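Side-chain contacts in beta-N-acetylglucosaminidase-like protein Glycoside hydrolase family 20 (Flavobacterium johnsoniae, PDB 6YHH), which probably hydrolyses terminal beta-linked N-acetylhexosamine residues, as a family 20 beta-N-acetylglucosaminidase of bacterial chitin breakdown: residues A[53-58]-A[495-500]; A[50-53]-A[59-62]; A[321-324]-A[328-331]; A[334-339]-A[345-350]; A[153-158]-A[547-552]. All coordinates share one frame; numbering follows the deposited sequence.

Contact 1 of 5, residues A[53-58]-A[495-500]; sequences DGRTGI and SFRLEE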
# COMPACT_ATOMS: atom_id res chain seq x y z
N ASP A 53 9.42 9.62 15.90
CA ASP A 53 9.29 8.50 16.85
C ASP A 53 9.45 7.18 16.13
O ASP A 53 10.09 6.24 16.62
CB ASP A 53 7.95 8.55 17.57
CG ASP A 53 8.04 8.04 19.06
OD1 ASP A 53 9.09 7.59 19.51
OD2 ASP A 53 6.99 8.17 19.70
N GLY A 54 8.87 7.08 14.92
CA GLY A 54 9.02 5.83 14.18
C GLY A 54 10.48 5.49 13.86
O GLY A 54 10.87 4.34 13.76
N ARG A 55 11.29 6.52 13.67
CA ARG A 55 12.69 6.30 13.37
C ARG A 55 13.57 6.02 14.56
O ARG A 55 14.69 5.48 14.41
CB ARG A 55 13.26 7.54 12.67
CG ARG A 55 12.62 7.96 11.39
CD ARG A 55 13.35 9.06 10.71
NE ARG A 55 12.59 9.59 9.60
CZ ARG A 55 13.01 10.53 8.77
NH1 ARG A 55 14.27 10.96 8.86
NH2 ARG A 55 12.22 10.95 7.81
N THR A 56 13.10 6.40 15.75
CA THR A 56 13.91 6.41 16.96
C THR A 56 13.48 5.52 18.09
O THR A 56 14.34 5.18 18.98
CB THR A 56 14.04 7.82 17.54
OG1 THR A 56 12.77 8.40 17.86
CG2 THR A 56 14.77 8.71 16.57
N GLY A 57 12.17 5.19 18.14
CA GLY A 57 11.72 4.24 19.15
C GLY A 57 11.75 4.84 20.56
O GLY A 57 11.83 4.06 21.55
N ILE A 58 11.57 6.14 20.67
CA ILE A 58 11.68 6.82 21.96
C ILE A 58 10.41 6.75 22.77
O ILE A 58 10.49 6.64 23.99
CB ILE A 58 12.25 8.24 21.79
CG1 ILE A 58 13.71 8.09 21.37
CG2 ILE A 58 12.04 9.04 23.11
CD1 ILE A 58 14.41 9.36 20.96
N SER A 495 15.62 8.49 -0.21
CA SER A 495 14.75 7.49 -0.80
C SER A 495 14.26 6.47 0.26
O SER A 495 13.07 6.12 0.32
CB SER A 495 15.49 6.76 -1.91
OG SER A 495 14.64 5.79 -2.55
N PHE A 496 15.19 6.02 1.11
CA PHE A 496 14.85 5.15 2.22
C PHE A 496 13.82 5.75 3.14
O PHE A 496 12.79 5.11 3.44
CB PHE A 496 16.14 4.84 2.92
CG PHE A 496 16.07 4.53 4.39
CD1 PHE A 496 15.30 3.51 4.87
CD2 PHE A 496 16.94 5.16 5.26
CE1 PHE A 496 15.25 3.22 6.20
CE2 PHE A 496 16.96 4.87 6.64
CZ PHE A 496 16.13 3.85 7.10
N ARG A 497 14.01 7.00 3.56
CA ARG A 497 13.08 7.61 4.52
C ARG A 497 11.70 7.89 3.97
O ARG A 497 10.74 8.00 4.71
CB ARG A 497 13.73 8.80 5.21
CG ARG A 497 14.87 8.40 6.15
CD ARG A 497 14.44 7.45 7.29
NE ARG A 497 15.55 7.29 8.26
CZ ARG A 497 15.50 6.43 9.27
NH1 ARG A 497 14.42 5.67 9.44
NH2 ARG A 497 16.55 6.26 10.07
N LEU A 498 11.56 7.98 2.63
CA LEU A 498 10.23 8.10 2.06
C LEU A 498 9.37 6.87 2.37
O LEU A 498 8.12 6.98 2.33
CB LEU A 498 10.29 8.37 0.54
CG LEU A 498 10.88 9.66 0.04
CD1 LEU A 498 11.05 9.59 -1.47
CD2 LEU A 498 9.97 10.82 0.40
N GLU A 499 9.98 5.73 2.71
CA GLU A 499 9.17 4.53 2.94
C GLU A 499 8.24 4.68 4.11
O GLU A 499 7.19 4.03 4.16
CB GLU A 499 10.03 3.30 3.16
CG GLU A 499 10.79 2.80 1.93
CD GLU A 499 11.32 1.42 2.12
OE1 GLU A 499 12.11 1.23 3.04
OE2 GLU A 499 10.80 0.53 1.40
N GLU A 500 8.59 5.54 5.07
CA GLU A 500 7.70 5.75 6.18
C GLU A 500 6.39 6.40 5.81
O GLU A 500 5.47 6.37 6.61
CB GLU A 500 8.39 6.54 7.32
CG GLU A 500 8.50 8.03 7.00
CD GLU A 500 9.50 8.81 7.87
OE1 GLU A 500 10.29 8.18 8.61
OE2 GLU A 500 9.48 10.05 7.71
O HOH W 1 16.03 4.49 12.25
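Arg55 grips the carboxylate of Glu500 side-on with two nitrogens, in a bidentate salt bridge. Arg55 NE reaches Glu500 OE1 at 2.9 Å on its syn lone pair. Arg55 NH2 reaches Glu500 OE2, also at 2.9 Å, and this bond is nearly straight (169°). The two groups are not coplanar: guanidinium and carboxylate planes are 44° apart. The Arg55 chain is extended from CG to NE, which carries the guanidinium across to Glu500.

Arg497 lies against the same arginine. Its CD sits over one face of the Arg55 guanidinium, and Arg55 CD sits over a face of the Arg497 guanidinium. The two planes are almost parallel (3°), but slipped so that each group covers the other's methylenes. Phe496 CE2 backs the opposite face of Arg497. Water 1 bridges Arg497 NH2 and Arg55 O.

Further out, Glu500 OE2 also takes a salt bridge from Arg51. Two arginines on one carboxylate probably favour its charged form. Arg497 NH1 bonds Asn515 of the second subunit. The contact thus joins the last part of helix 40-56 to the last part of helix 484-497 and the 3-10 segment after it, beside the subunit interface.

Contact 2 of 5, residues A[50-53]-A[59-62]; sequences RRLD and FFEQ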
# COMPACT_ATOMS: atom_id res chain seq x y z
N ARG A 50 5.28 11.92 14.99
CA ARG A 50 5.04 10.52 14.68
C ARG A 50 6.15 9.92 13.85
O ARG A 50 6.67 8.83 14.14
CB ARG A 50 3.70 10.28 14.00
CG ARG A 50 2.44 10.66 14.79
CD ARG A 50 2.24 9.65 15.96
NE ARG A 50 3.00 9.97 17.13
CZ ARG A 50 2.72 10.93 18.02
NH1 ARG A 50 1.68 11.75 17.80
NH2 ARG A 50 3.50 11.08 19.07
N ARG A 51 6.58 10.66 12.81
CA ARG A 51 7.63 10.14 11.96
C ARG A 51 8.97 10.03 12.72
O ARG A 51 9.69 9.02 12.62
CB ARG A 51 7.80 11.00 10.72
CG ARG A 51 6.63 10.88 9.78
CD ARG A 51 6.51 12.01 8.80
NE ARG A 51 7.61 12.12 7.90
CZ ARG A 51 7.89 13.21 7.18
NH1 ARG A 51 7.23 14.32 7.37
NH2 ARG A 51 8.90 13.17 6.29
N LEU A 52 9.30 11.05 13.47
CA LEU A 52 10.51 11.01 14.27
C LEU A 52 10.54 9.85 15.25
O LEU A 52 11.55 9.19 15.41
CB LEU A 52 10.66 12.37 15.01
CG LEU A 52 11.92 12.52 15.81
CD1 LEU A 52 13.18 12.37 14.95
CD2 LEU A 52 11.94 13.84 16.57
N ASP A 53 9.42 9.62 15.90
CA ASP A 53 9.29 8.50 16.85
C ASP A 53 9.45 7.18 16.13
O ASP A 53 10.09 6.24 16.62
CB ASP A 53 7.95 8.55 17.57
CG ASP A 53 8.04 8.04 19.06
OD1 ASP A 53 9.09 7.59 19.51
OD2 ASP A 53 6.99 8.17 19.70
N PHE A 59 9.26 6.76 22.10
CA PHE A 59 7.91 6.84 22.69
C PHE A 59 7.71 8.21 23.33
O PHE A 59 7.68 8.36 24.57
CB PHE A 59 7.65 5.68 23.69
CG PHE A 59 7.48 4.31 23.03
CD1 PHE A 59 8.50 3.66 22.37
CD2 PHE A 59 6.26 3.69 23.12
CE1 PHE A 59 8.31 2.40 21.80
CE2 PHE A 59 6.08 2.44 22.54
CZ PHE A 59 7.09 1.85 21.86
N PHE A 60 7.61 9.22 22.49
CA PHE A 60 7.47 10.62 22.95
C PHE A 60 6.19 10.78 23.75
O PHE A 60 5.18 10.12 23.50
CB PHE A 60 7.47 11.57 21.73
CG PHE A 60 8.77 11.57 20.98
CD1 PHE A 60 9.93 11.74 21.62
CD2 PHE A 60 8.81 11.42 19.57
CE1 PHE A 60 11.14 11.79 20.97
CE2 PHE A 60 10.00 11.51 18.92
CZ PHE A 60 11.17 11.62 19.59
N GLU A 61 6.23 11.73 24.67
CA GLU A 61 5.04 12.04 25.51
C GLU A 61 3.84 12.54 24.79
O GLU A 61 2.74 12.20 25.14
CB GLU A 61 5.41 13.07 26.64
N GLN A 62 3.96 13.44 23.83
CA GLN A 62 2.83 14.04 23.22
C GLN A 62 2.17 13.11 22.22
O GLN A 62 2.89 12.39 21.46
CB GLN A 62 3.30 15.29 22.45
CG GLN A 62 3.61 16.45 23.36
CD GLN A 62 4.33 17.51 22.60
OE1 GLN A 62 5.49 17.34 22.26
NE2 GLN A 62 3.61 18.58 22.23
O HOH W 2 4.62 8.90 21.07
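The turn that follows helix 40-56, in the non-catalytic N-terminal domain of this family 20 enzyme, folds back on the helix and is held there by the side chain of Asp53. Its carboxylate takes two successive backbone N-H groups. Phe59 N donates to Asp53 OD1 at 2.7 Å, on the syn lone pair. Phe60 N donates to Asp53 OD2 at 3.0 Å, from above the carboxylate plane (38° out of it). One carboxylate therefore fixes the backbone at both residues.

The Phe60 ring turns in under this group. Asp53 OD1 lies over one face of the ring, offset toward the rim. Asp53 CG is 3.5 Å from Phe60 CD2, and the two flat groups are inclined at 31°. At the ring edge, Leu52 CG meets Phe60 CE2 at 3.8 Å. With CG anti to N (chi1 -176°), Leu52 brings CG and CD2 to the CE2–CZ side of the ring. Phe29 packs against both residues.

Arg50 starts out away from the turn, but bends at chi2 and chi3 to come back to it. Arg50 NH2 donates to Gln62 O at 2.8 Å, in the carbonyl plane, while NH1 bonds Gly63 O. Water 2 lies within hydrogen-bonding distance of Asp53 OD2 and Phe60 O, and accepts a weak bond from Arg50 NH2. Outside, Phe59 meets Tyr547 of the second subunit.

An aspartate near the end of a helix thus takes two consecutive backbone N-H groups of the following loop, with Phe60 against Leu52. This links helix 40-56 to the loop leading to strand 76-80 of the domain's mixed sheet.

Contact 3 of 5, residues A[321-324]-A[328-331]; sequences KDWD and KIQE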
# COMPACT_ATOMS: atom_id res chain seq x y z
N LYS A 321 -6.02 16.27 -38.12
CA LYS A 321 -6.52 15.54 -39.33
C LYS A 321 -8.04 15.64 -39.47
O LYS A 321 -8.53 15.94 -40.58
CB LYS A 321 -6.04 14.11 -39.38
CG LYS A 321 -4.51 13.89 -39.56
CD LYS A 321 -3.82 14.75 -40.59
CE LYS A 321 -2.37 14.35 -40.89
NZ LYS A 321 -1.68 15.57 -41.49
N ASP A 322 -8.80 15.43 -38.39
CA ASP A 322 -10.25 15.59 -38.50
C ASP A 322 -10.64 17.04 -38.78
O ASP A 322 -11.60 17.32 -39.57
CB ASP A 322 -10.94 15.09 -37.26
CG ASP A 322 -10.90 13.57 -37.10
OD1 ASP A 322 -10.46 12.79 -38.01
OD2 ASP A 322 -11.41 13.12 -36.02
N TRP A 323 -9.94 17.99 -38.17
CA TRP A 323 -10.17 19.40 -38.47
C TRP A 323 -9.97 19.70 -39.96
O TRP A 323 -10.84 20.36 -40.56
CB TRP A 323 -9.33 20.29 -37.59
CG TRP A 323 -9.81 20.34 -36.15
CD1 TRP A 323 -10.73 19.55 -35.55
CD2 TRP A 323 -9.32 21.25 -35.15
NE1 TRP A 323 -10.86 19.93 -34.20
CE2 TRP A 323 -10.03 20.98 -33.96
CE3 TRP A 323 -8.37 22.26 -35.15
CZ2 TRP A 323 -9.81 21.72 -32.80
CZ3 TRP A 323 -8.16 23.01 -34.03
CH2 TRP A 323 -8.85 22.72 -32.85
N ASP A 324 -8.85 19.25 -40.51
CA ASP A 324 -8.51 19.47 -41.93
C ASP A 324 -9.60 18.91 -42.85
O ASP A 324 -9.85 19.47 -43.92
CB ASP A 324 -7.20 18.79 -42.24
CG ASP A 324 -6.00 19.47 -41.65
OD1 ASP A 324 -6.05 20.61 -41.18
OD2 ASP A 324 -4.94 18.77 -41.71
N LYS A 328 -17.13 22.06 -42.44
CA LYS A 328 -17.66 23.02 -41.50
C LYS A 328 -16.61 23.70 -40.69
O LYS A 328 -16.73 24.90 -40.42
CB LYS A 328 -18.66 22.40 -40.54
CG LYS A 328 -19.90 21.99 -41.29
CD LYS A 328 -20.88 21.17 -40.50
CE LYS A 328 -22.28 21.40 -41.10
NZ LYS A 328 -23.13 20.24 -40.81
N ILE A 329 -15.59 22.96 -40.25
CA ILE A 329 -14.50 23.54 -39.49
C ILE A 329 -13.70 24.43 -40.44
O ILE A 329 -13.25 25.50 -40.07
CB ILE A 329 -13.66 22.43 -38.84
CG1 ILE A 329 -14.56 21.70 -37.80
CG2 ILE A 329 -12.35 22.98 -38.22
CD1 ILE A 329 -13.94 20.53 -37.05
N GLN A 330 -13.52 24.00 -41.69
CA GLN A 330 -12.84 24.87 -42.66
C GLN A 330 -13.59 26.17 -42.92
O GLN A 330 -12.94 27.22 -43.00
CB GLN A 330 -12.54 24.10 -43.95
CG GLN A 330 -11.61 22.91 -43.77
CD GLN A 330 -10.35 23.25 -43.00
OE1 GLN A 330 -10.06 22.67 -41.94
NE2 GLN A 330 -9.60 24.24 -43.51
N GLU A 331 -14.91 26.14 -43.04
CA GLU A 331 -15.68 27.40 -43.14
C GLU A 331 -15.54 28.27 -41.93
O GLU A 331 -15.51 29.50 -42.04
CB GLU A 331 -17.16 27.15 -43.38
CG GLU A 331 -17.59 26.83 -44.79
CD GLU A 331 -17.26 27.95 -45.76
OE1 GLU A 331 -17.91 29.02 -45.68
OE2 GLU A 331 -16.33 27.75 -46.55
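Trp323 and Ile329 make the tight side of this contact. Ile329 CD1 comes within 3.7 Å of Trp323 CD1, on the pyrrole part of the indole. The approach is slanted. Ile329 CG2 lies lower down, 4.1 Å from Trp323 CB and 3.8 Å from Trp323 O. The isoleucine thus spans the base of the tryptophan with both branches. Its CG1 arm is extended (chi2 178°), which carries CD1 out to the indole, while CG2 stays near the backbone of the other helix. Both side chains are buried. Leu344 of helix 341-358 packs on both of them, and Asn341 and Gln345 add to the cover of Trp323. The indole N-H is not left without a partner: Trp323 NE1 bonds Leu284 O.

The other side is more exposed and polar. Gln330 bends at chi2 (-50°), and this brings its amide back over the C-terminal part of helix 321-325, close to Trp323 O and Asp324. Asp324 gives only loose cover: it points away, and its OD1 bonds Asn341 ND2 at the start of helix 341-358.

Between the two helices, Asn326 OD1 accepts from Ile329 N and, weakly, from Lys328 N, at the beginning of helix 327-335. The short helices 321-325 and 327-335 follow the predicted proton donor Glu317, whose side chain is about 12 Å from that of Trp323. The clear contacts across the two segments are apolar. If the amide nitrogen of Gln330 is the atom that faces Trp323 O, the exposed side may add a hydrogen bond there.

Contact 4 of 5, residues A[334-339]-A[345-350]; sequences KKHNLK and QTYFTM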
# COMPACT_ATOMS: atom_id res chain seq x y z
N LYS A 334 -12.38 30.13 -42.02
CA LYS A 334 -12.52 31.25 -43.00
C LYS A 334 -13.26 32.37 -42.36
O LYS A 334 -12.80 33.53 -42.47
CB LYS A 334 -13.26 30.82 -44.26
N LYS A 335 -14.37 32.06 -41.69
CA LYS A 335 -15.20 33.08 -40.99
C LYS A 335 -14.36 33.88 -40.01
O LYS A 335 -14.40 35.13 -39.97
CB LYS A 335 -16.38 32.46 -40.26
CG LYS A 335 -17.29 33.45 -39.52
CD LYS A 335 -18.51 32.75 -38.86
N HIS A 336 -13.50 33.21 -39.24
CA HIS A 336 -12.72 33.92 -38.25
C HIS A 336 -11.34 34.29 -38.65
O HIS A 336 -10.55 34.78 -37.82
CB HIS A 336 -12.70 33.12 -36.93
CG HIS A 336 -14.05 33.06 -36.28
ND1 HIS A 336 -14.95 32.07 -36.55
CD2 HIS A 336 -14.66 33.90 -35.42
CE1 HIS A 336 -16.06 32.28 -35.88
NE2 HIS A 336 -15.91 33.39 -35.17
N ASN A 337 -11.00 34.08 -39.91
CA ASN A 337 -9.66 34.42 -40.39
C ASN A 337 -8.55 33.73 -39.60
O ASN A 337 -7.63 34.35 -39.12
CB ASN A 337 -9.41 35.95 -40.38
CG ASN A 337 -8.15 36.35 -41.14
OD1 ASN A 337 -7.53 35.55 -41.87
ND2 ASN A 337 -7.73 37.57 -40.95
N LEU A 338 -8.70 32.42 -39.46
CA LEU A 338 -7.77 31.61 -38.68
C LEU A 338 -7.10 30.70 -39.71
O LEU A 338 -7.79 29.94 -40.40
CB LEU A 338 -8.57 30.81 -37.68
CG LEU A 338 -9.26 31.61 -36.56
CD1 LEU A 338 -10.31 30.77 -35.88
CD2 LEU A 338 -8.29 32.18 -35.61
N LYS A 339 -5.80 30.85 -39.90
CA LYS A 339 -5.19 30.22 -41.04
C LYS A 339 -4.69 28.84 -40.72
O LYS A 339 -4.60 28.02 -41.61
CB LYS A 339 -4.02 31.05 -41.55
CG LYS A 339 -4.43 32.40 -42.22
N GLN A 345 -7.07 26.48 -32.61
CA GLN A 345 -7.04 25.92 -31.26
C GLN A 345 -6.84 27.01 -30.21
O GLN A 345 -7.42 26.95 -29.12
CB GLN A 345 -5.96 24.84 -31.13
CG GLN A 345 -6.13 24.04 -29.86
CD GLN A 345 -4.98 23.07 -29.63
OE1 GLN A 345 -4.49 22.45 -30.55
NE2 GLN A 345 -4.55 22.94 -28.41
N THR A 346 -6.07 28.04 -30.54
CA THR A 346 -5.93 29.17 -29.61
C THR A 346 -7.26 29.92 -29.50
O THR A 346 -7.66 30.33 -28.42
CB THR A 346 -4.85 30.11 -30.13
OG1 THR A 346 -3.55 29.43 -30.07
CG2 THR A 346 -4.79 31.40 -29.24
N TYR A 347 -7.95 30.12 -30.64
CA TYR A 347 -9.33 30.67 -30.55
C TYR A 347 -10.26 29.88 -29.61
O TYR A 347 -10.94 30.44 -28.74
CB TYR A 347 -9.91 30.70 -31.93
CG TYR A 347 -11.35 31.14 -31.96
CD1 TYR A 347 -12.34 30.25 -31.81
CD2 TYR A 347 -11.69 32.49 -32.15
CE1 TYR A 347 -13.66 30.65 -31.76
CE2 TYR A 347 -13.02 32.90 -32.13
CZ TYR A 347 -13.99 31.97 -31.93
OH TYR A 347 -15.37 32.28 -31.91
N PHE A 348 -10.25 28.56 -29.80
CA PHE A 348 -11.01 27.62 -28.95
C PHE A 348 -10.63 27.80 -27.49
O PHE A 348 -11.48 27.97 -26.66
CB PHE A 348 -10.70 26.17 -29.44
CG PHE A 348 -11.13 25.13 -28.48
CD1 PHE A 348 -12.46 24.71 -28.39
CD2 PHE A 348 -10.20 24.57 -27.60
CE1 PHE A 348 -12.86 23.73 -27.46
CE2 PHE A 348 -10.59 23.58 -26.68
CZ PHE A 348 -11.92 23.17 -26.62
N THR A 349 -9.34 27.78 -27.20
CA THR A 349 -8.81 28.01 -25.87
C THR A 349 -9.26 29.34 -25.24
O THR A 349 -9.70 29.39 -24.07
CB THR A 349 -7.26 27.96 -25.89
OG1 THR A 349 -6.85 26.66 -26.36
CG2 THR A 349 -6.68 28.24 -24.53
N MET A 350 -9.27 30.39 -26.07
CA MET A 350 -9.69 31.72 -25.58
C MET A 350 -11.19 31.83 -25.39
O MET A 350 -11.62 32.73 -24.61
CB MET A 350 -9.13 32.84 -26.48
CG MET A 350 -7.62 33.03 -26.27
SD MET A 350 -7.12 33.32 -24.57
CE MET A 350 -8.27 34.69 -24.25
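The rings of His336 and Tyr347 meet at a slant. Tyr347 CZ lies over one face of the imidazole, 3.9 Å above its plane and offset toward the rim. The two form an oblique aromatic pair, with planes 45° apart and centroids 4.8 Å apart. Phe332 also meets the imidazole ring. At one corner His336 CD2 is 3.8 Å from Tyr347 CE2. At the other, His336 NE2 is 3.5 Å from Tyr347 OH.

Leu338 meets the root of the tyrosine. Leu338 CD1 lies 4.0 Å from Tyr347 CB and almost as near Tyr347 CG, with the two side chains at about a right angle. Tyr347 has CG anti to its backbone N (chi1 175°), which lays the ring along the line from Leu338 to His336. The methyl takes the base and the imidazole the hydroxyl end. Tyr292 of helix 289-302 also touches this ring.

Behind the side chains, a Schellman motif ends helix 327-335. Asn337, with positive phi, is its C-prime residue; Leu338 N bonds Lys333 O and Asn337 N bonds Lys334 O. After the turn Leu338 points toward helix 341-358. His336 ND1 bonds Phe332 O, which helps to set the rotation of the imidazole. The chemistry implies a partly solvated, mostly van der Waals seam, in which the helix-ending turn is laid against its neighbour.

Contact 5 of 5, residues A[153-158]-A[547-552]; sequences ASRHFQ and YQMYSP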
# COMPACT_ATOMS: atom_id res chain seq x y z
N ALA A 153 -3.86 10.26 -14.16
CA ALA A 153 -4.82 9.30 -13.63
C ALA A 153 -5.68 8.64 -14.73
O ALA A 153 -6.53 7.80 -14.45
CB ALA A 153 -5.72 10.01 -12.62
N SER A 154 -5.42 8.99 -16.00
CA SER A 154 -6.22 8.46 -17.10
C SER A 154 -5.65 7.12 -17.66
O SER A 154 -6.40 6.16 -17.85
CB SER A 154 -6.32 9.51 -18.24
OG SER A 154 -6.99 8.98 -19.37
N ARG A 155 -4.37 7.11 -18.00
CA ARG A 155 -3.83 5.94 -18.67
C ARG A 155 -3.96 4.69 -17.76
O ARG A 155 -4.56 3.70 -18.11
CB ARG A 155 -2.39 6.18 -19.10
CG ARG A 155 -2.26 6.98 -20.40
CD ARG A 155 -3.08 8.24 -20.47
NE ARG A 155 -2.86 8.96 -21.75
CZ ARG A 155 -1.80 9.69 -22.03
NH1 ARG A 155 -0.85 9.93 -21.11
NH2 ARG A 155 -1.60 10.13 -23.24
N HIS A 156 -3.43 4.78 -16.57
CA HIS A 156 -3.74 3.90 -15.45
C HIS A 156 -4.24 4.73 -14.29
O HIS A 156 -3.58 5.60 -13.80
CB HIS A 156 -2.54 3.10 -14.91
CG HIS A 156 -2.18 1.91 -15.75
ND1 HIS A 156 -1.39 2.02 -16.88
CD2 HIS A 156 -2.54 0.61 -15.67
CE1 HIS A 156 -1.25 0.82 -17.43
NE2 HIS A 156 -1.92 -0.05 -16.72
N PHE A 157 -5.46 4.41 -13.89
CA PHE A 157 -6.09 5.05 -12.76
C PHE A 157 -5.22 4.82 -11.55
O PHE A 157 -4.74 3.66 -11.29
CB PHE A 157 -7.52 4.59 -12.57
CG PHE A 157 -8.20 5.18 -11.37
CD1 PHE A 157 -8.59 6.52 -11.39
CD2 PHE A 157 -8.52 4.41 -10.24
CE1 PHE A 157 -9.18 7.13 -10.32
CE2 PHE A 157 -9.14 5.03 -9.15
CZ PHE A 157 -9.52 6.38 -9.22
N GLN A 158 -5.06 5.88 -10.77
CA GLN A 158 -4.29 5.82 -9.53
C GLN A 158 -5.24 6.12 -8.36
O GLN A 158 -5.68 7.27 -8.17
CB GLN A 158 -3.16 6.79 -9.53
CG GLN A 158 -2.26 6.70 -10.76
CD GLN A 158 -1.50 5.38 -10.82
OE1 GLN A 158 -1.13 4.82 -9.83
NE2 GLN A 158 -1.34 4.90 -12.03
N TYR A 547 1.69 -3.05 -25.20
CA TYR A 547 1.03 -3.13 -23.89
C TYR A 547 -0.25 -2.31 -23.99
O TYR A 547 -0.23 -1.17 -24.45
CB TYR A 547 1.84 -2.45 -22.85
CG TYR A 547 3.22 -3.08 -22.50
CD1 TYR A 547 4.33 -2.92 -23.32
CD2 TYR A 547 3.37 -3.85 -21.39
CE1 TYR A 547 5.56 -3.46 -23.01
CE2 TYR A 547 4.60 -4.42 -21.08
CZ TYR A 547 5.68 -4.21 -21.85
OH TYR A 547 6.96 -4.71 -21.47
N GLN A 548 -1.33 -2.87 -23.48
CA GLN A 548 -2.54 -2.17 -23.29
C GLN A 548 -2.64 -1.66 -21.87
O GLN A 548 -1.87 -2.00 -21.01
CB GLN A 548 -3.73 -3.13 -23.54
CG GLN A 548 -3.94 -3.35 -25.05
CD GLN A 548 -2.82 -4.09 -25.70
OE1 GLN A 548 -2.46 -5.21 -25.29
NE2 GLN A 548 -2.17 -3.44 -26.63
N MET A 549 -3.70 -0.87 -21.60
CA MET A 549 -3.88 -0.28 -20.29
C MET A 549 -4.37 -1.35 -19.24
O MET A 549 -4.59 -0.99 -18.11
CB MET A 549 -4.82 0.91 -20.33
CG MET A 549 -4.37 2.13 -21.18
SD MET A 549 -2.75 2.72 -20.76
CE MET A 549 -1.77 2.04 -22.08
N TYR A 550 -4.62 -2.57 -19.70
CA TYR A 550 -4.93 -3.69 -18.83
C TYR A 550 -3.88 -4.84 -18.90
O TYR A 550 -4.13 -5.94 -18.36
CB TYR A 550 -6.36 -4.22 -19.08
CG TYR A 550 -6.62 -4.50 -20.50
CD1 TYR A 550 -6.15 -5.63 -21.16
CD2 TYR A 550 -7.32 -3.54 -21.28
CE1 TYR A 550 -6.39 -5.87 -22.52
CE2 TYR A 550 -7.48 -3.75 -22.64
CZ TYR A 550 -7.07 -4.89 -23.24
OH TYR A 550 -7.33 -5.05 -24.59
N SER A 551 -2.71 -4.59 -19.48
CA SER A 551 -1.68 -5.59 -19.53
C SER A 551 -1.05 -5.83 -18.18
O SER A 551 -1.16 -5.00 -17.26
CB SER A 551 -0.60 -5.12 -20.51
OG SER A 551 -1.10 -5.19 -21.84
N PRO A 552 -0.35 -6.97 -18.01
CA PRO A 552 0.29 -7.25 -16.76
C PRO A 552 1.62 -6.56 -16.61
O PRO A 552 2.50 -6.77 -17.40
CB PRO A 552 0.43 -8.76 -16.76
CG PRO A 552 0.61 -9.09 -18.18
CD PRO A 552 -0.24 -8.12 -18.93
O HOH W 3 -2.45 -2.77 -16.64
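Met549 reaches from a type I beta turn, Gln548 to Ser551, to the loop after strand 146-152 of the catalytic TIM barrel. Met549 CB is 3.6 Å from Arg155 O. Met549 CG is 3.5 Å and SD 3.4 Å from the same Arg155 O. The chain bends at chi2 (-54°), and this keeps the thioether folded against that backbone. Met549 SD also meets Arg155 CB at 3.9 Å. Met549 SD lies obliquely by the His156 ring, 4.7 Å from its centroid and 43° off the normal. At the tip, CE turns away from Arg155.

The Arg155 tip leads away from Met549. NE bonds Gln186 OE1, NH1 makes a salt bridge with Asp152, and NH2 binds a Tris molecule, probably from the crystallisation liquor. The side chain of Arg155 is about 6 Å from that of the predicted proton donor Glu317. This is consistent with Arg155 lining the active-site pocket, with Met549 packed on its backbone. His156 ND1 bonds Thr452 O, which helps to hold the ring.

Ser551 OG braces the turn by accepting from Gln548 N. Ser551 and Pro552 pack on Phe59 of the second subunit. Water 3 lies in the imidazole plane, 2.8 Å from His156 NE2, and donates to Ser551 O.

Contacts 2 and 5 are buried, contacts 1 and 3 partly so, and contact 4 lies at the surface. Contacts 1 and 2 share Asp53 and helix 40-56, and the Arg51–Glu500 salt bridge joins them. Both rely on charged groups. Contacts 3 and 4 share helix 327-335, touch through Trp323 and Gln345, and are mainly apolar or aromatic. They lie across the chain's centre from contacts 1 and 2, with centres 55 to 63 Å apart. Contact 5 combines a thioether with a water bridge near the predicted active site. Contacts 1, 2 and 5 touch the second subunit; contacts 3 and 4 do not.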